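Local coordinates for protein nucleoporin nup120 (Schizosaccharomyces pombe, PDB 4GQ2) that is a structural component of the nuclear pore complex, whose nucleoporins can also serve as docking partners for transiently associated nuclear transport factors, at residues S586-S589 with F590-S594; S599-E602 with L603-L607; S611-D614 with T615-V618; I633-L636 with I637-V641. One frame throughout, in Å; residues are numbered along the deposited sequence.

How the interactions relate
From the N terminus, interaction 1 comes first, at the turn from helix 571-585 into helix 590-605, where it forms the start of the second helix. Interaction 2 is the last turns of that same helix, its centre about 18 Å from that of interaction 1. Interaction 3 opens the next helix, 612-624; interactions 2 and 3 are the only pair that touch, Leu603 CD1 lying 4.2 Å from Thr615 CB. Interaction 4 lies in helix 630-641, about 21 Å from interaction 3 between centres. The four run in series, none enclosing or crossing another, and close no long loop; together they mark three successive helices, 590-605, 612-624 and 630-641.

Interaction 1 (S586-S589 with F590-S594); sequences SCMS and FSTLS
Met588 and Ser589 meet the first turn of helix 590-605, and Ser589 occupies its N-cap position, where the loop after helix 571-585 passes into the new helix. Met588 comes first. Its CB rests on Leu593, 3.8 Å from CD2, an apolar contact between the residue before the cap and the fourth residue of the helix. Beyond CB the chain bends at chi2 (-56°) and brings SD to within 4.0 Å of Thr592 CG2, the two side chains crossing obliquely. The end of the methionine then leads away from the helix, and its side chain also touches Asn627.

At Ser589 the backbone takes over. Its carbonyl O accepts from Leu593 N at 2.8 Å, with a nearly straight N-H...O angle of 169°, which fixes the first full helical turn. The next bond of the helix, Ser594 N to Phe590 O, follows one residue on. The hydroxyl of Ser589 stands between its own backbone N and carbonyl carbon (chi1 63°), which turns OG to the side of Thr592.

Outside the turn, Phe590 meets the ring of Phe408 and Ser594 OG bonds to Ser415 and Ser416, placing the helix start against the 408-416 region. A water spans the cap: it accepts from Ser589 N at 2.8 Å and is hydrogen-bonded to Thr592 OG1 at 2.7 Å.

Interaction 2 (S599-E602 with L603-L607); sequences SLRE and LVQDL
The amide of Gln605 and the guanidinium of Arg601 point the same way, side by side one helical turn apart, their planes turned 51° against each other. They do not stack: Gln605 NE2 reaches the aliphatic part of the arginine, 3.1 Å from Arg601 CG. The arginine chain is extended as far as CD and bends at chi3 (-60°), which carries its charged end off from the amide. A second flat pair, the carboxylates of Glu602 and Asp606, has planes 47° apart. Here the near approach is again through carbon, Asp606 OD2 lying 3.7 Å from Glu602 CG, while OE1 of Glu602 stays 5.2 Å from OD2 of Asp606, the charged atoms not in contact.

The backbone of these last turns of helix 590-605 is bonded mainly in the alpha-helical i to i+4 pattern. Leu603 N gives to Ser599 O at 2.8 Å, and Val604 N to Leu600 O at 2.9 Å. Val604 N adds a weak bond to Arg601 O, and Gln605 N makes only weak ones, to Arg601 O and Glu602 O, before Asp606 N closes on Glu602 O and Asp606 leaves the helical conformation.

Asp606 packs against a polar side chain of another protein chain. Leu600, Leu603 and Val604 face helix 719-739, against Trp729, Leu726 and Arg730, while Arg601, Val604 and Gln605 touch Trp835. Ser599 OG bonds His623 and Leu600 meets Phe619, both on helix 612-624.

Interaction 3 (S611-D614 with T615-V618); sequences SLFD and TLWV
Thr615 carries its hydroxyl between its backbone N and carbonyl carbon (chi1 48°), which turns OG1 back along the helix towards Leu612 O, while CG2 lies beside the backbone N and comes 3.5 Å from Ser611 O. In Leu612, CG opposite the backbone N (chi1 -162°) together with chi2 of 148° brings CD2 to 3.8 Å from Leu616 CD1, the two leucines lying side by side.

The Thr615 OG1 bond to Leu612 O is modelled very short, so its exact geometry is doubtful. Leu612 O also accepts from Leu616 N at 3.3 Å and, weakly, from Thr615 N.

Ser611 is the N-cap of helix 612-624. Its OG accepts the capping bond from Asp614 N at 3.3 Å and donates a weak one to Asp614 OD2. Thr615 N gives to Ser611 O, and Val618 N to Asp614 O at 2.9 Å.

A small apolar cluster covers one flank of this turn. Leu612 CD2 sits 3.5 Å above one face of the Phe613 ring, offset toward its rim, and Leu616 CD1 approaches the same ring obliquely, 3.7 Å from Phe613 CD2.

This cluster faces helix 719-739: Leu612 touches Asp719 and Leu723, Phe613 touches Asp719, and Leu616 touches Phe722. Phe613 and Leu616 also reach Thr704, in the loop that follows helix 672-703. Leu616 O is hydrogen-bonded to Ser701 OG of helix 672-703.

Interaction 4 (I633-L636 with I637-V641); sequences ISTL and IDTLV
Ile633 and Ile637 cross at a slant, one helical turn apart, with CG2 of Ile633 and CD1 of Ile637 in contact at 3.8 Å. Both isoleucines set CG1 beside the backbone N, and in Ile637 this lays CG1 and CD1 back over the preceding turn, CG1 3.3 Å from Ile633 O. Leu640 does the same one turn later: its CG, beside the backbone N (chi1 -78°), comes 3.2 Å from Leu636 O. On another flank Asp638 leans back towards Ser634, its OD2 3.7 Å from Ser634 OG. Thr635 turns its hydroxyl to Asp631 O, a hydrogen bond to the preceding turn.

Along the backbone, Ile637 N gives to Ile633 O at 2.9 Å (173°), Asp638 N to Ser634 O at 3.0 Å, and Leu640 N to Leu636 O at 2.9 Å.

Leu636 and Leu640 pack on Leu580 of helix 571-585 and on helix 672-703, and Ile637 and Leu640 on Leu711 of helix 709-713. The result is an amphipathic alpha-helix, 630-641, with an apolar flank turned to its neighbours and a polar one of Ser634, Thr635 and Asp638, within the helical domain of this nucleoporin.

Interaction 1 (S586-S589 with F590-S594)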
ATOM      1  N   SER A 586       9.868   2.825 -22.811  1.00 38.36           N
ATOM      2  CA  SER A 586      11.087   2.137 -22.382  1.00 46.23           C
ATOM      3  C   SER A 586      12.363   2.968 -22.554  1.00 43.46           C
ATOM      4  O   SER A 586      13.448   2.516 -22.198  1.00 51.33           O
ATOM      5  CB  SER A 586      11.222   0.808 -23.122  1.00 44.44           C
ATOM      6  OG  SER A 586      11.672   1.032 -24.447  1.00 53.93           O
ATOM      7  N   CYS A 587      12.233   4.171 -23.108  1.00 44.76           N
ATOM      8  CA  CYS A 587      13.345   5.129 -23.178  1.00 45.62           C
ATOM      9  C   CYS A 587      13.606   5.829 -21.841  1.00 51.18           C
ATOM     10  O   CYS A 587      14.640   6.482 -21.664  1.00 49.67           O
ATOM     11  CB  CYS A 587      13.070   6.190 -24.246  1.00 45.47           C
ATOM     12  SG  CYS A 587      12.968   5.551 -25.931  1.00 52.18           S
ATOM     13  N   MET A 588      12.661   5.694 -20.913  1.00 52.56           N
ATOM     14  CA  MET A 588      12.692   6.399 -19.640  1.00 48.22           C
ATOM     15  C   MET A 588      13.227   5.507 -18.531  1.00 50.51           C
ATOM     16  O   MET A 588      12.756   4.380 -18.359  1.00 51.21           O
ATOM     17  CB  MET A 588      11.283   6.872 -19.251  1.00 44.27           C
ATOM     18  CG  MET A 588      10.486   7.515 -20.367  1.00 39.54           C
ATOM     19  SD  MET A 588      11.320   8.913 -21.139  1.00 49.05           S
ATOM     20  CE  MET A 588      10.134   9.298 -22.427  1.00 47.00           C
ATOM     21  N   SER A 589      14.192   6.026 -17.772  1.00 43.58           N
ATOM     22  CA  SER A 589      14.689   5.335 -16.581  1.00 50.65           C
ATOM     23  C   SER A 589      13.735   5.546 -15.397  1.00 51.00           C
ATOM     24  O   SER A 589      12.866   6.430 -15.436  1.00 44.40           O
ATOM     25  CB  SER A 589      16.098   5.825 -16.221  1.00 45.76           C
ATOM     26  OG  SER A 589      16.087   7.204 -15.882  1.00 53.77           O
ATOM     27  N   PHE A 590      13.913   4.741 -14.351  1.00 52.57           N
ATOM     28  CA  PHE A 590      13.119   4.847 -13.127  1.00 49.15           C
ATOM     29  C   PHE A 590      13.028   6.293 -12.645  1.00 51.83           C
ATOM     30  O   PHE A 590      11.957   6.763 -12.266  1.00 57.90           O
ATOM     31  CB  PHE A 590      13.713   3.968 -12.016  1.00 46.89           C
ATOM     32  CG  PHE A 590      13.025   4.129 -10.683  1.00 48.91           C
ATOM     33  CD1 PHE A 590      13.427   5.116  -9.789  1.00 39.20           C
ATOM     34  CD2 PHE A 590      11.957   3.302 -10.330  1.00 51.47           C
ATOM     35  CE1 PHE A 590      12.784   5.278  -8.570  1.00 40.63           C
ATOM     36  CE2 PHE A 590      11.313   3.456  -9.109  1.00 51.05           C
ATOM     37  CZ  PHE A 590      11.727   4.448  -8.226  1.00 46.23           C
ATOM     38  N   SER A 591      14.165   6.982 -12.668  1.00 52.77           N
ATOM     39  CA  SER A 591      14.274   8.355 -12.190  1.00 42.09           C
ATOM     40  C   SER A 591      13.481   9.334 -13.063  1.00 43.31           C
ATOM     41  O   SER A 591      12.825  10.238 -12.549  1.00 49.79           O
ATOM     42  CB  SER A 591      15.756   8.749 -12.107  1.00 44.44           C
ATOM     43  OG  SER A 591      15.924  10.154 -12.000  1.00 58.55           O
ATOM     44  N   THR A 592      13.546   9.150 -14.379  1.00 44.76           N
ATOM     45  CA  THR A 592      12.778   9.970 -15.312  1.00 44.43           C
ATOM     46  C   THR A 592      11.285   9.693 -15.150  1.00 36.17           C
ATOM     47  O   THR A 592      10.482  10.624 -15.126  1.00 36.34           O
ATOM     48  CB  THR A 592      13.211   9.738 -16.784  1.00 47.67           C
ATOM     49  OG1 THR A 592      14.604  10.054 -16.937  1.00 48.07           O
ATOM     50  CG2 THR A 592      12.409  10.607 -17.735  1.00 36.07           C
ATOM     51  N   LEU A 593      10.925   8.416 -15.024  1.00 35.43           N
ATOM     52  CA  LEU A 593       9.527   8.008 -14.850  1.00 35.14           C
ATOM     53  C   LEU A 593       8.917   8.628 -13.613  1.00 40.20           C
ATOM     54  O   LEU A 593       7.748   9.033 -13.609  1.00 37.67           O
ATOM     55  CB  LEU A 593       9.408   6.487 -14.746  1.00 30.30           C
ATOM     56  CG  LEU A 593       9.379   5.723 -16.068  1.00 44.86           C
ATOM     57  CD1 LEU A 593       9.169   4.231 -15.829  1.00 37.43           C
ATOM     58  CD2 LEU A 593       8.290   6.283 -16.978  1.00 53.87           C
ATOM     59  N   SER A 594       9.729   8.705 -12.563  1.00 38.77           N
ATOM     60  CA  SER A 594       9.289   9.229 -11.286  1.00 36.23           C
ATOM     61  C   SER A 594       8.986  10.719 -11.416  1.00 34.15           C
ATOM     62  O   SER A 594       8.050  11.230 -10.789  1.00 38.80           O
ATOM     63  CB  SER A 594      10.351   8.944 -10.223  1.00 39.71           C
ATOM     64  OG  SER A 594       9.991   9.502  -8.981  1.00 53.50           O
TER
HETATM   65  O   HOH W   1      15.585   8.299 -18.765  1.00 51.23           O

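Interaction 2 (S599-E602 with L603-L607)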
ATOM      1  N   SER A 599       4.815  15.142 -12.648  1.00 32.78           N
ATOM      2  CA  SER A 599       4.235  16.096 -13.596  1.00 32.60           C
ATOM      3  C   SER A 599       2.787  15.743 -13.968  1.00 37.49           C
ATOM      4  O   SER A 599       1.940  16.635 -14.072  1.00 34.96           O
ATOM      5  CB  SER A 599       5.064  16.163 -14.876  1.00 30.50           C
ATOM      6  OG  SER A 599       6.353  16.656 -14.619  1.00 36.36           O
ATOM      7  N   LEU A 600       2.508  14.454 -14.178  1.00 32.70           N
ATOM      8  CA  LEU A 600       1.152  14.027 -14.572  1.00 38.39           C
ATOM      9  C   LEU A 600       0.190  14.205 -13.415  1.00 38.66           C
ATOM     10  O   LEU A 600      -0.952  14.624 -13.605  1.00 38.12           O
ATOM     11  CB  LEU A 600       1.122  12.573 -15.084  1.00 28.99           C
ATOM     12  CG  LEU A 600       1.853  12.277 -16.396  1.00 28.99           C
ATOM     13  CD1 LEU A 600       1.932  10.781 -16.667  1.00 27.36           C
ATOM     14  CD2 LEU A 600       1.174  12.996 -17.557  1.00 33.17           C
ATOM     15  N   ARG A 601       0.675  13.903 -12.216  1.00 36.40           N
ATOM     16  CA  ARG A 601      -0.067  14.138 -10.980  1.00 38.80           C
ATOM     17  C   ARG A 601      -0.449  15.610 -10.896  1.00 44.49           C
ATOM     18  O   ARG A 601      -1.607  15.949 -10.654  1.00 42.18           O
ATOM     19  CB  ARG A 601       0.818  13.765  -9.795  1.00 44.88           C
ATOM     20  CG  ARG A 601       0.107  13.300  -8.541  1.00 53.27           C
ATOM     21  CD  ARG A 601       1.139  12.898  -7.498  1.00 58.68           C
ATOM     22  NE  ARG A 601       1.990  11.808  -7.979  1.00 77.45           N
ATOM     23  CZ  ARG A 601       3.313  11.753  -7.836  1.00 63.42           C
ATOM     24  NH1 ARG A 601       3.967  12.735  -7.237  1.00 65.95           N
ATOM     25  NH2 ARG A 601       3.991  10.717  -8.314  1.00 52.50           N
ATOM     26  N   GLU A 602       0.534  16.475 -11.132  1.00 40.14           N
ATOM     27  CA  GLU A 602       0.351  17.919 -11.088  1.00 44.15           C
ATOM     28  C   GLU A 602      -0.680  18.330 -12.139  1.00 46.02           C
ATOM     29  O   GLU A 602      -1.587  19.123 -11.871  1.00 44.56           O
ATOM     30  CB  GLU A 602       1.696  18.593 -11.351  1.00 45.73           C
ATOM     31  CG  GLU A 602       1.901  19.945 -10.703  1.00 68.54           C
ATOM     32  CD  GLU A 602       3.348  20.410 -10.787  1.00 79.89           C
ATOM     33  OE1 GLU A 602       3.904  20.830  -9.745  1.00 85.68           O
ATOM     34  OE2 GLU A 602       3.937  20.349 -11.889  1.00 69.83           O
ATOM     35  N   LEU A 603      -0.562  17.740 -13.318  1.00 50.30           N
ATOM     36  CA  LEU A 603      -1.467  18.010 -14.428  1.00 47.45           C
ATOM     37  C   LEU A 603      -2.926  17.665 -14.105  1.00 49.05           C
ATOM     38  O   LEU A 603      -3.830  18.415 -14.468  1.00 47.92           O
ATOM     39  CB  LEU A 603      -1.008  17.229 -15.658  1.00 43.53           C
ATOM     40  CG  LEU A 603      -0.930  17.951 -16.998  1.00 57.16           C
ATOM     41  CD1 LEU A 603       0.229  18.938 -16.987  1.00 68.14           C
ATOM     42  CD2 LEU A 603      -0.754  16.942 -18.124  1.00 40.22           C
ATOM     43  N   VAL A 604      -3.151  16.541 -13.424  1.00 42.31           N
ATOM     44  CA  VAL A 604      -4.516  16.060 -13.178  1.00 37.77           C
ATOM     45  C   VAL A 604      -5.076  16.482 -11.823  1.00 45.00           C
ATOM     46  O   VAL A 604      -6.245  16.234 -11.532  1.00 46.54           O
ATOM     47  CB  VAL A 604      -4.658  14.521 -13.341  1.00 38.86           C
ATOM     48  CG1 VAL A 604      -4.205  14.071 -14.725  1.00 35.01           C
ATOM     49  CG2 VAL A 604      -3.911  13.765 -12.246  1.00 30.36           C
ATOM     50  N   GLN A 605      -4.242  17.100 -10.991  1.00 47.42           N
ATOM     51  CA  GLN A 605      -4.707  17.620  -9.705  1.00 45.07           C
ATOM     52  C   GLN A 605      -4.925  19.132  -9.752  1.00 52.25           C
ATOM     53  O   GLN A 605      -5.692  19.678  -8.958  1.00 62.36           O
ATOM     54  CB  GLN A 605      -3.750  17.243  -8.574  1.00 39.77           C
ATOM     55  CG  GLN A 605      -3.605  15.742  -8.351  1.00 40.99           C
ATOM     56  CD  GLN A 605      -2.748  15.408  -7.142  1.00 44.39           C
ATOM     57  OE1 GLN A 605      -2.369  16.293  -6.374  1.00 59.36           O
ATOM     58  NE2 GLN A 605      -2.459  14.127  -6.954  1.00 44.96           N
ATOM     59  N   ASP A 606      -4.243  19.798 -10.681  1.00 63.03           N
ATOM     60  CA  ASP A 606      -4.419  21.234 -10.921  1.00 78.79           C
ATOM     61  C   ASP A 606      -4.591  21.459 -12.428  1.00 96.41           C
ATOM     62  O   ASP A 606      -3.805  22.181 -13.046  1.00112.63           O
ATOM     63  CB  ASP A 606      -3.204  22.034 -10.413  1.00 72.58           C
ATOM     64  CG  ASP A 606      -2.510  21.380  -9.212  1.00 85.86           C
ATOM     65  OD1 ASP A 606      -3.159  21.218  -8.153  1.00 94.70           O
ATOM     66  OD2 ASP A 606      -1.307  21.045  -9.325  1.00 62.70           O
ATOM     67  N   LEU A 607      -5.622  20.840 -13.009  1.00105.26           N
ATOM     68  CA  LEU A 607      -5.840  20.837 -14.472  1.00122.44           C
ATOM     69  C   LEU A 607      -5.843  22.222 -15.162  1.00136.34           C
ATOM     70  O   LEU A 607      -5.380  22.339 -16.300  1.00128.99           O
ATOM     71  CB  LEU A 607      -7.086  20.007 -14.846  1.00133.34           C
ATOM     72  CG  LEU A 607      -7.412  19.619 -16.302  1.00130.94           C
ATOM     73  CD1 LEU A 607      -6.207  19.121 -17.096  1.00107.78           C
ATOM     74  CD2 LEU A 607      -8.522  18.578 -16.323  1.00124.41           C
TER

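Interaction 3 (S611-D614 with T615-V618)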
ATOM      1  N   SER A 611      -3.147  26.311 -21.406  1.00 91.38           N
ATOM      2  CA  SER A 611      -4.032  25.653 -22.348  1.00 75.34           C
ATOM      3  C   SER A 611      -3.593  24.204 -22.478  1.00 68.02           C
ATOM      4  O   SER A 611      -2.492  23.835 -22.060  1.00 73.02           O
ATOM      5  CB  SER A 611      -3.937  26.332 -23.710  1.00 83.25           C
ATOM      6  OG  SER A 611      -2.638  26.177 -24.261  1.00 72.09           O
ATOM      7  N   LEU A 612      -4.451  23.392 -23.075  1.00 62.67           N
ATOM      8  CA  LEU A 612      -4.148  21.993 -23.316  1.00 67.92           C
ATOM      9  C   LEU A 612      -2.821  21.794 -24.065  1.00 67.29           C
ATOM     10  O   LEU A 612      -1.983  20.993 -23.652  1.00 63.64           O
ATOM     11  CB  LEU A 612      -5.308  21.343 -24.077  1.00 54.95           C
ATOM     12  CG  LEU A 612      -5.397  19.821 -24.065  1.00 73.73           C
ATOM     13  CD1 LEU A 612      -6.853  19.395 -24.124  1.00 84.73           C
ATOM     14  CD2 LEU A 612      -4.613  19.207 -25.216  1.00 93.23           C
ATOM     15  N   PHE A 613      -2.625  22.526 -25.155  1.00 67.94           N
ATOM     16  CA  PHE A 613      -1.494  22.251 -26.035  1.00 66.47           C
ATOM     17  C   PHE A 613      -0.202  22.953 -25.638  1.00 64.15           C
ATOM     18  O   PHE A 613       0.867  22.624 -26.153  1.00 67.31           O
ATOM     19  CB  PHE A 613      -1.870  22.481 -27.501  1.00 63.67           C
ATOM     20  CG  PHE A 613      -2.837  21.458 -28.028  1.00 67.81           C
ATOM     21  CD1 PHE A 613      -4.213  21.657 -27.920  1.00 70.08           C
ATOM     22  CD2 PHE A 613      -2.375  20.280 -28.603  1.00 63.29           C
ATOM     23  CE1 PHE A 613      -5.109  20.710 -28.392  1.00 72.33           C
ATOM     24  CE2 PHE A 613      -3.266  19.325 -29.073  1.00 67.55           C
ATOM     25  CZ  PHE A 613      -4.634  19.540 -28.967  1.00 76.25           C
ATOM     26  N   ASP A 614      -0.303  23.901 -24.712  1.00 58.03           N
ATOM     27  CA  ASP A 614       0.880  24.436 -24.043  1.00 67.58           C
ATOM     28  C   ASP A 614       1.454  23.398 -23.078  1.00 59.77           C
ATOM     29  O   ASP A 614       2.675  23.249 -22.974  1.00 61.45           O
ATOM     30  CB  ASP A 614       0.554  25.728 -23.286  1.00 72.87           C
ATOM     31  CG  ASP A 614       0.399  26.931 -24.203  1.00 85.61           C
ATOM     32  OD1 ASP A 614       0.977  26.938 -25.311  1.00 83.48           O
ATOM     33  OD2 ASP A 614      -0.306  27.882 -23.804  1.00104.11           O
ATOM     34  N   THR A 615       0.566  22.688 -22.381  1.00 60.64           N
ATOM     35  CA  THR A 615       0.965  21.667 -21.409  1.00 66.69           C
ATOM     36  C   THR A 615       1.656  20.481 -22.082  1.00 59.74           C
ATOM     37  O   THR A 615       2.695  20.019 -21.608  1.00 64.61           O
ATOM     38  CB  THR A 615      -0.216  21.175 -20.534  1.00 73.29           C
ATOM     39  OG1 THR A 615      -1.342  20.858 -21.358  1.00 81.64           O
ATOM     40  CG2 THR A 615      -0.627  22.234 -19.525  1.00 76.38           C
ATOM     41  N   LEU A 616       1.092  20.008 -23.192  1.00 51.50           N
ATOM     42  CA  LEU A 616       1.725  18.952 -23.982  1.00 56.57           C
ATOM     43  C   LEU A 616       3.130  19.340 -24.435  1.00 58.29           C
ATOM     44  O   LEU A 616       4.034  18.502 -24.450  1.00 61.19           O
ATOM     45  CB  LEU A 616       0.872  18.586 -25.200  1.00 45.26           C
ATOM     46  CG  LEU A 616      -0.321  17.654 -24.990  1.00 48.89           C
ATOM     47  CD1 LEU A 616      -1.230  17.671 -26.210  1.00 54.08           C
ATOM     48  CD2 LEU A 616       0.124  16.229 -24.694  1.00 53.51           C
ATOM     49  N   TRP A 617       3.303  20.614 -24.786  1.00 55.32           N
ATOM     50  CA  TRP A 617       4.572  21.126 -25.294  1.00 49.81           C
ATOM     51  C   TRP A 617       5.581  21.242 -24.202  1.00 49.96           C
ATOM     52  O   TRP A 617       6.752  20.868 -24.378  1.00 45.94           O
ATOM     53  CB  TRP A 617       4.372  22.473 -25.979  1.00 60.41           C
ATOM     54  CG  TRP A 617       5.590  22.961 -26.723  1.00 70.04           C
ATOM     55  CD1 TRP A 617       6.020  22.577 -27.995  1.00 83.61           C
ATOM     56  CD2 TRP A 617       6.581  23.944 -26.268  1.00 82.39           C
ATOM     57  NE1 TRP A 617       7.174  23.235 -28.343  1.00 94.18           N
ATOM     58  CE2 TRP A 617       7.565  24.069 -27.355  1.00103.13           C
ATOM     59  CE3 TRP A 617       6.748  24.705 -25.116  1.00 82.75           C
ATOM     60  CZ2 TRP A 617       8.656  24.924 -27.266  1.00118.56           C
ATOM     61  CZ3 TRP A 617       7.857  25.562 -25.038  1.00107.33           C
ATOM     62  CH2 TRP A 617       8.784  25.669 -26.089  1.00123.63           C
ATOM     63  N   VAL A 618       5.149  21.765 -23.056  1.00 45.60           N
ATOM     64  CA  VAL A 618       6.038  21.848 -21.901  1.00 48.77           C
ATOM     65  C   VAL A 618       6.441  20.427 -21.506  1.00 47.19           C
ATOM     66  O   VAL A 618       7.623  20.153 -21.295  1.00 44.33           O
ATOM     67  CB  VAL A 618       5.409  22.631 -20.721  1.00 53.89           C
ATOM     68  CG1 VAL A 618       6.181  22.402 -19.432  1.00 55.78           C
ATOM     69  CG2 VAL A 618       5.363  24.121 -21.036  1.00 46.21           C
TER

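Interaction 4 (I633-L636 with I637-V641)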
ATOM      1  N   ILE A 633      13.017   9.840 -32.852  1.00 44.47           N
ATOM      2  CA  ILE A 633      11.894  10.753 -33.065  1.00 52.00           C
ATOM      3  C   ILE A 633      11.465  10.693 -34.540  1.00 50.81           C
ATOM      4  O   ILE A 633      10.285  10.495 -34.860  1.00 47.42           O
ATOM      5  CB  ILE A 633      12.273  12.198 -32.652  1.00 55.29           C
ATOM      6  CG1 ILE A 633      12.372  12.304 -31.125  1.00 60.16           C
ATOM      7  CG2 ILE A 633      11.272  13.217 -33.195  1.00 50.38           C
ATOM      8  CD1 ILE A 633      13.007  13.586 -30.629  1.00 65.36           C
ATOM      9  N   SER A 634      12.447  10.846 -35.424  1.00 44.57           N
ATOM     10  CA  SER A 634      12.239  10.811 -36.860  1.00 45.38           C
ATOM     11  C   SER A 634      11.630   9.473 -37.292  1.00 48.20           C
ATOM     12  O   SER A 634      10.707   9.439 -38.102  1.00 45.72           O
ATOM     13  CB  SER A 634      13.566  11.061 -37.574  1.00 48.29           C
ATOM     14  OG  SER A 634      13.415  10.940 -38.974  1.00 64.50           O
ATOM     15  N   THR A 635      12.134   8.380 -36.722  1.00 41.40           N
ATOM     16  CA  THR A 635      11.592   7.053 -36.971  1.00 37.89           C
ATOM     17  C   THR A 635      10.106   6.953 -36.631  1.00 46.90           C
ATOM     18  O   THR A 635       9.329   6.414 -37.418  1.00 54.35           O
ATOM     19  CB  THR A 635      12.369   5.988 -36.184  1.00 37.78           C
ATOM     20  OG1 THR A 635      13.732   6.006 -36.601  1.00 44.54           O
ATOM     21  CG2 THR A 635      11.788   4.588 -36.416  1.00 33.75           C
ATOM     22  N   LEU A 636       9.715   7.471 -35.468  1.00 45.61           N
ATOM     23  CA  LEU A 636       8.311   7.462 -35.059  1.00 40.44           C
ATOM     24  C   LEU A 636       7.442   8.319 -35.960  1.00 38.82           C
ATOM     25  O   LEU A 636       6.358   7.882 -36.382  1.00 36.79           O
ATOM     26  CB  LEU A 636       8.160   7.917 -33.613  1.00 51.58           C
ATOM     27  CG  LEU A 636       8.056   6.845 -32.531  1.00 55.90           C
ATOM     28  CD1 LEU A 636       9.168   5.810 -32.617  1.00 60.25           C
ATOM     29  CD2 LEU A 636       8.067   7.531 -31.172  1.00 63.74           C
ATOM     30  N   ILE A 637       7.913   9.532 -36.252  1.00 38.96           N
ATOM     31  CA  ILE A 637       7.204  10.430 -37.171  1.00 39.54           C
ATOM     32  C   ILE A 637       6.892   9.694 -38.466  1.00 44.15           C
ATOM     33  O   ILE A 637       5.724   9.576 -38.860  1.00 51.84           O
ATOM     34  CB  ILE A 637       8.026  11.690 -37.507  1.00 47.67           C
ATOM     35  CG1 ILE A 637       8.169  12.594 -36.277  1.00 50.18           C
ATOM     36  CG2 ILE A 637       7.391  12.454 -38.662  1.00 44.20           C
ATOM     37  CD1 ILE A 637       9.301  13.596 -36.392  1.00 46.79           C
ATOM     38  N   ASP A 638       7.941   9.175 -39.104  1.00 42.91           N
ATOM     39  CA  ASP A 638       7.815   8.589 -40.432  1.00 48.23           C
ATOM     40  C   ASP A 638       6.927   7.351 -40.467  1.00 49.97           C
ATOM     41  O   ASP A 638       6.101   7.221 -41.375  1.00 48.77           O
ATOM     42  CB  ASP A 638       9.189   8.345 -41.063  1.00 57.38           C
ATOM     43  CG  ASP A 638       9.801   9.622 -41.628  1.00 60.54           C
ATOM     44  OD1 ASP A 638       9.040  10.507 -42.078  1.00 64.51           O
ATOM     45  OD2 ASP A 638      11.043   9.749 -41.618  1.00 69.30           O
ATOM     46  N   THR A 639       7.048   6.476 -39.464  1.00 48.83           N
ATOM     47  CA  THR A 639       6.183   5.289 -39.427  1.00 44.30           C
ATOM     48  C   THR A 639       4.744   5.644 -39.083  1.00 41.04           C
ATOM     49  O   THR A 639       3.828   4.927 -39.479  1.00 53.70           O
ATOM     50  CB  THR A 639       6.711   4.105 -38.553  1.00 41.90           C
ATOM     51  OG1 THR A 639       5.818   3.832 -37.467  1.00 44.93           O
ATOM     52  CG2 THR A 639       8.114   4.343 -38.047  1.00 36.93           C
ATOM     53  N   LEU A 640       4.539   6.753 -38.371  1.00 47.95           N
ATOM     54  CA  LEU A 640       3.175   7.213 -38.075  1.00 45.33           C
ATOM     55  C   LEU A 640       2.480   7.825 -39.291  1.00 54.53           C
ATOM     56  O   LEU A 640       1.283   7.606 -39.508  1.00 57.02           O
ATOM     57  CB  LEU A 640       3.154   8.187 -36.901  1.00 52.38           C
ATOM     58  CG  LEU A 640       3.260   7.576 -35.499  1.00 52.10           C
ATOM     59  CD1 LEU A 640       3.533   8.677 -34.483  1.00 40.96           C
ATOM     60  CD2 LEU A 640       2.020   6.757 -35.130  1.00 41.23           C
ATOM     61  N   VAL A 641       3.239   8.576 -40.084  1.00 53.51           N
ATOM     62  CA  VAL A 641       2.732   9.173 -41.326  1.00 57.57           C
ATOM     63  C   VAL A 641       2.331   8.109 -42.359  1.00 60.51           C
ATOM     64  O   VAL A 641       1.412   8.319 -43.152  1.00 67.50           O
ATOM     65  CB  VAL A 641       3.764  10.157 -41.922  1.00 56.63           C
ATOM     66  CG1 VAL A 641       3.430  10.525 -43.361  1.00 50.82           C
ATOM     67  CG2 VAL A 641       3.850  11.406 -41.058  1.00 50.21           C
TER